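Local structure of major capsid protein (Norovirus Hu/GI.7/TCH-060/USA/2003, 4P25) at residues A[9-23]-A[219-231]. The protein forms the protruding P domain of the norovirus capsid, which binds histo-blood group antigens such as the Lewis Y glycan. Sequence-based numbering, arbitrary orientation.
Sequences TVPNIPLNNLANSRV and VPCTLPQEFVSHF
Pro-11 wedges between two rings of helix 225-234: its CD sits over the centre of the Phe-227 ring, 3.7 Å from the centroid, and also lies over one face of the His-230 imidazole, making a CH-pi contact with each. The edge of that imidazole meets Thr-9, where OG1 lies in the ring plane, 2.6 Å from NE2. Leu-18 approaches Phe-227 at about a right angle, CD1 touching the rim at CE1 (3.6 Å) while CD2 packs on Glu-226. Bent at chi2 (82°), Glu-226 turns its carboxylate back to the loop, and OE1 takes the N-H of Ala-19 on its syn side (2.8 Å, 167°); OE2 bonds Ser-60 of the second subunit. Gln-225 N, just after Pro-224 at the N-cap position, donates to Ala-19 O, so both backbone polar groups of Ala-19 are held by the start of the helix. In this P domain the N-terminal loop thus runs along the helix and on past strand 218-221, far from the glycan pocket. With CG anti to the backbone N (chi1 -159°), the Asn-20 amide swings back to Cys-221 and Val-219; OD1 closes an Asx turn on Arg-22 N, and ND2 reaches Val-219 O from above the carbonyl plane. Ser-21 OG donates to Leu-223 O (2.7 Å). Arg-22 NH1 meets Pro-220 O in the guanidinium plane (2.9 Å), while NE pairs with Asp-103. Val-23 and Val-219 touch tip to tip.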
ATOM      1  N   THR A   9      19.684  -4.567  -7.189  1.00 18.39           N
ATOM      2  CA  THR A   9      19.618  -4.347  -5.758  1.00 16.57           C
ATOM      3  C   THR A   9      18.272  -4.867  -5.284  1.00 15.40           C
ATOM      4  O   THR A   9      17.396  -5.175  -6.096  1.00 16.18           O
ATOM      5  CB  THR A   9      19.757  -2.858  -5.380  1.00 19.56           C
ATOM      6  OG1 THR A   9      18.716  -2.101  -6.008  1.00 20.81           O
ATOM      7  CG2 THR A   9      21.118  -2.304  -5.808  1.00 21.76           C
ATOM      8  N   VAL A  10      18.112  -4.980  -3.973  1.00 11.92           N
ATOM      9  CA  VAL A  10      16.813  -5.259  -3.381  1.00 14.10           C
ATOM     10  C   VAL A  10      16.505  -4.105  -2.429  1.00 13.22           C
ATOM     11  O   VAL A  10      17.418  -3.358  -2.063  1.00 13.17           O
ATOM     12  CB  VAL A  10      16.795  -6.619  -2.647  1.00 11.12           C
ATOM     13  CG1 VAL A  10      16.977  -7.756  -3.644  1.00 14.38           C
ATOM     14  CG2 VAL A  10      17.855  -6.663  -1.556  1.00 12.80           C
ATOM     15  N   PRO A  11      15.224  -3.930  -2.051  1.00 12.85           N
ATOM     16  CA  PRO A  11      14.854  -2.776  -1.223  1.00 13.17           C
ATOM     17  C   PRO A  11      15.649  -2.624   0.076  1.00 11.51           C
ATOM     18  O   PRO A  11      15.729  -3.558   0.871  1.00 12.54           O
ATOM     19  CB  PRO A  11      13.380  -3.035  -0.914  1.00 17.29           C
ATOM     20  CG  PRO A  11      12.890  -3.748  -2.114  1.00 16.69           C
ATOM     21  CD  PRO A  11      14.029  -4.656  -2.522  1.00 15.07           C
ATOM     22  N   ASN A  12      16.230  -1.441   0.264  1.00 11.37           N
ATOM     23  CA  ASN A  12      16.930  -1.089   1.497  1.00 10.92           C
ATOM     24  C   ASN A  12      15.913  -0.617   2.536  1.00 11.04           C
ATOM     25  O   ASN A  12      15.881   0.558   2.918  1.00 14.23           O
ATOM     26  CB  ASN A  12      17.977  -0.010   1.208  1.00 14.29           C
ATOM     27  CG  ASN A  12      18.720   0.444   2.451  1.00 14.98           C
ATOM     28  OD1 ASN A  12      18.876  -0.313   3.409  1.00 17.32           O
ATOM     29  ND2 ASN A  12      19.173   1.693   2.443  1.00 15.34           N
ATOM     30  N   ILE A  13      15.066  -1.549   2.961  1.00  9.74           N
ATOM     31  CA  ILE A  13      13.954  -1.280   3.866  1.00 10.60           C
ATOM     32  C   ILE A  13      13.836  -2.473   4.806  1.00  9.77           C
ATOM     33  O   ILE A  13      13.858  -3.613   4.348  1.00 11.46           O
ATOM     34  CB  ILE A  13      12.624  -1.158   3.089  1.00 13.49           C
ATOM     35  CG1 ILE A  13      12.665   0.015   2.108  1.00 15.48           C
ATOM     36  CG2 ILE A  13      11.462  -0.996   4.045  1.00 15.62           C
ATOM     37  CD1 ILE A  13      11.466   0.083   1.173  1.00 16.98           C
ATOM     38  N   PRO A  14      13.720  -2.226   6.122  1.00 10.79           N
ATOM     39  CA  PRO A  14      13.600  -3.357   7.048  1.00 13.13           C
ATOM     40  C   PRO A  14      12.326  -4.147   6.784  1.00 11.85           C
ATOM     41  O   PRO A  14      11.325  -3.572   6.343  1.00 11.97           O
ATOM     42  CB  PRO A  14      13.527  -2.686   8.425  1.00 14.33           C
ATOM     43  CG  PRO A  14      14.084  -1.319   8.222  1.00 23.05           C
ATOM     44  CD  PRO A  14      13.715  -0.933   6.825  1.00 16.77           C
ATOM     45  N   LEU A  15      12.377  -5.448   7.049  1.00 11.33           N
ATOM     46  CA  LEU A  15      11.284  -6.353   6.710  1.00 14.18           C
ATOM     47  C   LEU A  15       9.938  -5.926   7.287  1.00 12.53           C
ATOM     48  O   LEU A  15       8.910  -6.036   6.608  1.00 13.71           O
ATOM     49  CB  LEU A  15      11.627  -7.783   7.135  1.00 20.39           C
ATOM     50  CG  LEU A  15      10.672  -8.879   6.653  1.00 23.30           C
ATOM     51  CD1 LEU A  15      10.425  -8.764   5.159  1.00 24.37           C
ATOM     52  CD2 LEU A  15      11.234 -10.243   7.000  1.00 24.87           C
ATOM     53  N   ASN A  16       9.935  -5.419   8.519  1.00 12.90           N
ATOM     54  CA  ASN A  16       8.680  -4.995   9.138  1.00 13.25           C
ATOM     55  C   ASN A  16       8.114  -3.679   8.586  1.00 15.55           C
ATOM     56  O   ASN A  16       7.017  -3.266   8.970  1.00 19.07           O
ATOM     57  CB  ASN A  16       8.761  -4.984  10.675  1.00 22.06           C
ATOM     58  CG  ASN A  16       9.870  -4.101  11.212  1.00 27.86           C
ATOM     59  OD1 ASN A  16      10.591  -3.451  10.459  1.00 23.10           O
ATOM     60  ND2 ASN A  16      10.004  -4.070  12.536  1.00 35.37           N
ATOM     61  N   ASN A  17       8.866  -3.035   7.691  1.00 14.88           N
ATOM     62  CA  ASN A  17       8.366  -1.892   6.915  1.00 14.29           C
ATOM     63  C   ASN A  17       8.004  -2.281   5.473  1.00 10.93           C
ATOM     64  O   ASN A  17       7.796  -1.417   4.621  1.00 13.09           O
ATOM     65  CB  ASN A  17       9.379  -0.737   6.891  1.00 15.83           C
ATOM     66  CG  ASN A  17       9.277   0.176   8.101  1.00 21.39           C
ATOM     67  OD1 ASN A  17       8.252   0.223   8.780  1.00 20.67           O
ATOM     68  ND2 ASN A  17      10.347   0.921   8.367  1.00 21.54           N
ATOM     69  N   LEU A  18       7.920  -3.581   5.208  1.00  9.76           N
ATOM     70  CA  LEU A  18       7.525  -4.071   3.886  1.00 11.35           C
ATOM     71  C   LEU A  18       6.101  -4.610   3.889  1.00  8.77           C
ATOM     72  O   LEU A  18       5.667  -5.215   4.873  1.00 10.53           O
ATOM     73  CB  LEU A  18       8.490  -5.157   3.407  1.00 10.20           C
ATOM     74  CG  LEU A  18       9.913  -4.669   3.140  1.00 14.50           C
ATOM     75  CD1 LEU A  18      10.812  -5.816   2.702  1.00 20.46           C
ATOM     76  CD2 LEU A  18       9.882  -3.563   2.092  1.00 20.63           C
ATOM     77  N   ALA A  19       5.383  -4.391   2.787  1.00  8.19           N
ATOM     78  CA  ALA A  19       3.996  -4.832   2.660  1.00  7.34           C
ATOM     79  C   ALA A  19       3.851  -6.260   2.135  1.00  7.00           C
ATOM     80  O   ALA A  19       4.646  -6.723   1.323  1.00  8.38           O
ATOM     81  CB  ALA A  19       3.215  -3.870   1.759  1.00  9.92           C
ATOM     82  N   ASN A  20       2.816  -6.948   2.601  1.00  6.37           N
ATOM     83  CA  ASN A  20       2.402  -8.203   1.998  1.00  5.38           C
ATOM     84  C   ASN A  20       1.926  -7.929   0.569  1.00  5.70           C
ATOM     85  O   ASN A  20       1.355  -6.867   0.278  1.00  8.53           O
ATOM     86  CB  ASN A  20       1.268  -8.821   2.820  1.00  5.77           C
ATOM     87  CG  ASN A  20       1.123 -10.314   2.594  1.00  5.91           C
ATOM     88  OD1 ASN A  20       0.613 -10.758   1.556  1.00  8.75           O
ATOM     89  ND2 ASN A  20       1.530 -11.103   3.587  1.00  7.96           N
ATOM     90  N   SER A  21       2.165  -8.887  -0.319  1.00  6.41           N
ATOM     91  CA  SER A  21       1.774  -8.739  -1.713  1.00  6.89           C
ATOM     92  C   SER A  21       0.456  -9.434  -2.045  1.00  6.77           C
ATOM     93  O   SER A  21      -0.004  -9.368  -3.188  1.00  8.34           O
ATOM     94  CB  SER A  21       2.884  -9.267  -2.614  1.00  8.50           C
ATOM     95  OG  SER A  21       3.237 -10.602  -2.273  1.00  8.38           O
ATOM     96  N   ARG A  22      -0.155 -10.088  -1.058  1.00  6.65           N
ATOM     97  CA  ARG A  22      -1.424 -10.799  -1.271  1.00  6.01           C
ATOM     98  C   ARG A  22      -2.600 -10.238  -0.467  1.00  8.95           C
ATOM     99  O   ARG A  22      -3.759 -10.460  -0.817  1.00 10.57           O
ATOM    100  CB  ARG A  22      -1.266 -12.309  -1.027  1.00  7.11           C
ATOM    101  CG  ARG A  22      -0.375 -12.998  -2.071  1.00  6.80           C
ATOM    102  CD  ARG A  22      -0.199 -14.491  -1.778  1.00  8.39           C
ATOM    103  NE  ARG A  22      -1.404 -15.263  -2.077  1.00 10.89           N
ATOM    104  CZ  ARG A  22      -1.918 -16.204  -1.288  1.00  9.00           C
ATOM    105  NH1 ARG A  22      -1.345 -16.509  -0.129  1.00  9.70           N
ATOM    106  NH2 ARG A  22      -3.012 -16.851  -1.665  1.00  9.69           N
ATOM    107  N   VAL A  23      -2.301  -9.508   0.604  1.00  9.22           N
ATOM    108  CA  VAL A  23      -3.316  -8.773   1.356  1.00  8.25           C
ATOM    109  C   VAL A  23      -2.751  -7.412   1.742  1.00  8.34           C
ATOM    110  O   VAL A  23      -1.529  -7.253   1.819  1.00  9.76           O
ATOM    111  CB  VAL A  23      -3.791  -9.532   2.634  1.00 10.37           C
ATOM    112  CG1 VAL A  23      -4.691 -10.718   2.273  1.00 11.60           C
ATOM    113  CG2 VAL A  23      -2.600  -9.954   3.504  1.00 10.79           C
ATOM    114  N   VAL A 219      -1.504 -14.653   6.543  1.00 10.01           N
ATOM    115  CA  VAL A 219      -1.467 -14.836   5.094  1.00  8.10           C
ATOM    116  C   VAL A 219      -0.025 -14.845   4.592  1.00  9.93           C
ATOM    117  O   VAL A 219       0.733 -13.913   4.871  1.00  9.71           O
ATOM    118  CB  VAL A 219      -2.233 -13.706   4.379  1.00  9.35           C
ATOM    119  CG1 VAL A 219      -2.115 -13.846   2.864  1.00 11.54           C
ATOM    120  CG2 VAL A 219      -3.697 -13.704   4.808  1.00 12.32           C
ATOM    121  N   PRO A 220       0.362 -15.898   3.857  1.00 10.76           N
ATOM    122  CA  PRO A 220       1.714 -15.952   3.293  1.00  9.71           C
ATOM    123  C   PRO A 220       1.807 -15.266   1.936  1.00  7.36           C
ATOM    124  O   PRO A 220       0.819 -15.204   1.207  1.00 10.37           O
ATOM    125  CB  PRO A 220       1.932 -17.455   3.101  1.00  9.54           C
ATOM    126  CG  PRO A 220       0.550 -17.957   2.744  1.00  9.93           C
ATOM    127  CD  PRO A 220      -0.407 -17.125   3.574  1.00 12.65           C
ATOM    128  N   CYS A 221       2.988 -14.755   1.607  1.00  8.43           N
ATOM    129  CA  CYS A 221       3.287 -14.358   0.236  1.00  8.42           C
ATOM    130  C   CYS A 221       4.751 -14.687  -0.035  1.00  7.60           C
ATOM    131  O   CYS A 221       5.516 -14.926   0.900  1.00  8.27           O
ATOM    132  CB  CYS A 221       2.978 -12.873  -0.009  1.00  9.38           C
ATOM    133  SG  CYS A 221       4.085 -11.699   0.817  1.00 10.27           S
ATOM    134  N   THR A 222       5.142 -14.710  -1.303  1.00  7.74           N
ATOM    135  CA  THR A 222       6.507 -15.099  -1.642  1.00  9.20           C
ATOM    136  C   THR A 222       7.452 -13.942  -1.986  1.00  9.33           C
ATOM    137  O   THR A 222       8.659 -14.139  -2.044  1.00 11.08           O
ATOM    138  CB  THR A 222       6.528 -16.153  -2.764  1.00  9.36           C
ATOM    139  OG1 THR A 222       5.634 -15.755  -3.804  1.00 10.78           O
ATOM    140  CG2 THR A 222       6.090 -17.514  -2.224  1.00 12.71           C
ATOM    141  N   LEU A 223       6.906 -12.750  -2.228  1.00  8.62           N
ATOM    142  CA  LEU A 223       7.722 -11.534  -2.319  1.00 10.47           C
ATOM    143  C   LEU A 223       7.011 -10.386  -1.623  1.00  9.73           C
ATOM    144  O   LEU A 223       5.823 -10.167  -1.856  1.00 11.02           O
ATOM    145  CB  LEU A 223       7.979 -11.123  -3.770  1.00 10.13           C
ATOM    146  CG  LEU A 223       8.969 -11.911  -4.622  1.00  9.56           C
ATOM    147  CD1 LEU A 223       8.904 -11.410  -6.055  1.00 13.33           C
ATOM    148  CD2 LEU A 223      10.377 -11.777  -4.076  1.00 11.97           C
ATOM    149  N   PRO A 224       7.734  -9.647  -0.766  1.00  8.77           N
ATOM    150  CA  PRO A 224       7.145  -8.414  -0.240  1.00  9.47           C
ATOM    151  C   PRO A 224       6.804  -7.500  -1.411  1.00 10.00           C
ATOM    152  O   PRO A 224       7.516  -7.521  -2.420  1.00  9.99           O
ATOM    153  CB  PRO A 224       8.282  -7.812   0.597  1.00 12.82           C
ATOM    154  CG  PRO A 224       9.178  -8.976   0.922  1.00 12.05           C
ATOM    155  CD  PRO A 224       9.116  -9.853  -0.293  1.00 10.34           C
ATOM    156  N   GLN A 225       5.732  -6.726  -1.305  1.00  8.70           N
ATOM    157  CA  GLN A 225       5.286  -5.930  -2.450  1.00  9.55           C
ATOM    158  C   GLN A 225       6.346  -4.955  -2.958  1.00 10.68           C
ATOM    159  O   GLN A 225       6.491  -4.769  -4.167  1.00  9.17           O
ATOM    160  CB  GLN A 225       3.987  -5.181  -2.144  1.00  9.54           C
ATOM    161  CG  GLN A 225       3.432  -4.437  -3.357  1.00  9.25           C
ATOM    162  CD  GLN A 225       3.095  -5.371  -4.502  1.00  9.39           C
ATOM    163  OE1 GLN A 225       2.709  -6.517  -4.284  1.00 10.01           O
ATOM    164  NE2 GLN A 225       3.245  -4.883  -5.735  1.00  8.60           N
ATOM    165  N   GLU A 226       7.097  -4.349  -2.046  1.00  7.90           N
ATOM    166  CA  GLU A 226       8.124  -3.394  -2.465  1.00  7.67           C
ATOM    167  C   GLU A 226       9.255  -4.048  -3.265  1.00  8.36           C
ATOM    168  O   GLU A 226       9.928  -3.370  -4.052  1.00  8.62           O
ATOM    169  CB  GLU A 226       8.670  -2.598  -1.271  1.00 10.36           C
ATOM    170  CG  GLU A 226       7.691  -1.573  -0.709  1.00 11.88           C
ATOM    171  CD  GLU A 226       6.666  -2.173   0.248  1.00 12.04           C
ATOM    172  OE1 GLU A 226       6.710  -3.398   0.492  1.00 10.16           O
ATOM    173  OE2 GLU A 226       5.820  -1.412   0.761  1.00 10.99           O
ATOM    174  N   PHE A 227       9.464  -5.352  -3.077  1.00  9.17           N
ATOM    175  CA  PHE A 227      10.401  -6.087  -3.927  1.00  8.87           C
ATOM    176  C   PHE A 227       9.886  -6.100  -5.365  1.00  9.54           C
ATOM    177  O   PHE A 227      10.645  -5.884  -6.306  1.00  9.87           O
ATOM    178  CB  PHE A 227      10.597  -7.530  -3.441  1.00  9.12           C
ATOM    179  CG  PHE A 227      11.659  -7.689  -2.383  1.00  9.03           C
ATOM    180  CD1 PHE A 227      11.555  -7.028  -1.170  1.00 13.93           C
ATOM    181  CD2 PHE A 227      12.738  -8.538  -2.586  1.00 11.56           C
ATOM    182  CE1 PHE A 227      12.520  -7.191  -0.188  1.00 15.44           C
ATOM    183  CE2 PHE A 227      13.712  -8.704  -1.608  1.00 14.68           C
ATOM    184  CZ  PHE A 227      13.601  -8.028  -0.407  1.00 15.08           C
ATOM    185  N   VAL A 228       8.590  -6.363  -5.529  1.00  8.36           N
ATOM    186  CA  VAL A 228       7.970  -6.354  -6.847  1.00  8.67           C
ATOM    187  C   VAL A 228       8.156  -5.008  -7.551  1.00  9.35           C
ATOM    188  O   VAL A 228       8.636  -4.959  -8.686  1.00  9.29           O
ATOM    189  CB  VAL A 228       6.469  -6.691  -6.760  1.00  8.62           C
ATOM    190  CG1 VAL A 228       5.804  -6.499  -8.112  1.00 10.00           C
ATOM    191  CG2 VAL A 228       6.270  -8.119  -6.278  1.00 13.09           C
ATOM    192  N   SER A 229       7.791  -3.914  -6.890  1.00  8.43           N
ATOM    193  CA  SER A 229       7.937  -2.607  -7.530  1.00  9.84           C
ATOM    194  C   SER A 229       9.406  -2.262  -7.784  1.00  9.72           C
ATOM    195  O   SER A 229       9.731  -1.624  -8.781  1.00 13.32           O
ATOM    196  CB  SER A 229       7.220  -1.495  -6.756  1.00 13.55           C
ATOM    197  OG  SER A 229       7.683  -1.391  -5.425  1.00 15.55           O
ATOM    198  N   HIS A 230      10.291  -2.702  -6.895  1.00 10.63           N
ATOM    199  CA  HIS A 230      11.729  -2.506  -7.088  1.00  9.78           C
ATOM    200  C   HIS A 230      12.200  -3.163  -8.392  1.00 11.09           C
ATOM    201  O   HIS A 230      12.903  -2.540  -9.189  1.00 11.97           O
ATOM    202  CB  HIS A 230      12.499  -3.093  -5.901  1.00 11.78           C
ATOM    203  CG  HIS A 230      13.916  -2.618  -5.789  1.00 15.32           C
ATOM    204  ND1 HIS A 230      14.254  -1.410  -5.217  1.00 23.34           N
ATOM    205  CD2 HIS A 230      15.083  -3.205  -6.144  1.00 15.80           C
ATOM    206  CE1 HIS A 230      15.567  -1.265  -5.240  1.00 19.29           C
ATOM    207  NE2 HIS A 230      16.094  -2.340  -5.797  1.00 20.67           N
ATOM    208  N   PHE A 231      11.802  -4.412  -8.613  1.00 10.91           N
ATOM    209  CA  PHE A 231      12.216  -5.127  -9.820  1.00 10.30           C
ATOM    210  C   PHE A 231      11.625  -4.499 -11.080  1.00  9.08           C
ATOM    211  O   PHE A 231      12.315  -4.363 -12.090  1.00 13.03           O
ATOM    212  CB  PHE A 231      11.849  -6.614  -9.741  1.00 10.73           C
ATOM    213  CG  PHE A 231      12.466  -7.335  -8.574  1.00 13.25           C
ATOM    214  CD1 PHE A 231      13.661  -6.900  -8.023  1.00 17.31           C
ATOM    215  CD2 PHE A 231      11.847  -8.447  -8.029  1.00 17.98           C
ATOM    216  CE1 PHE A 231      14.226  -7.557  -6.947  1.00 20.81           C
ATOM    217  CE2 PHE A 231      12.410  -9.114  -6.947  1.00 16.71           C
ATOM    218  CZ  PHE A 231      13.599  -8.666  -6.408  1.00 17.99           C
TER
HETATM  219  O   HOH W   1       1.088  -8.309  -5.538  1.00  8.77           O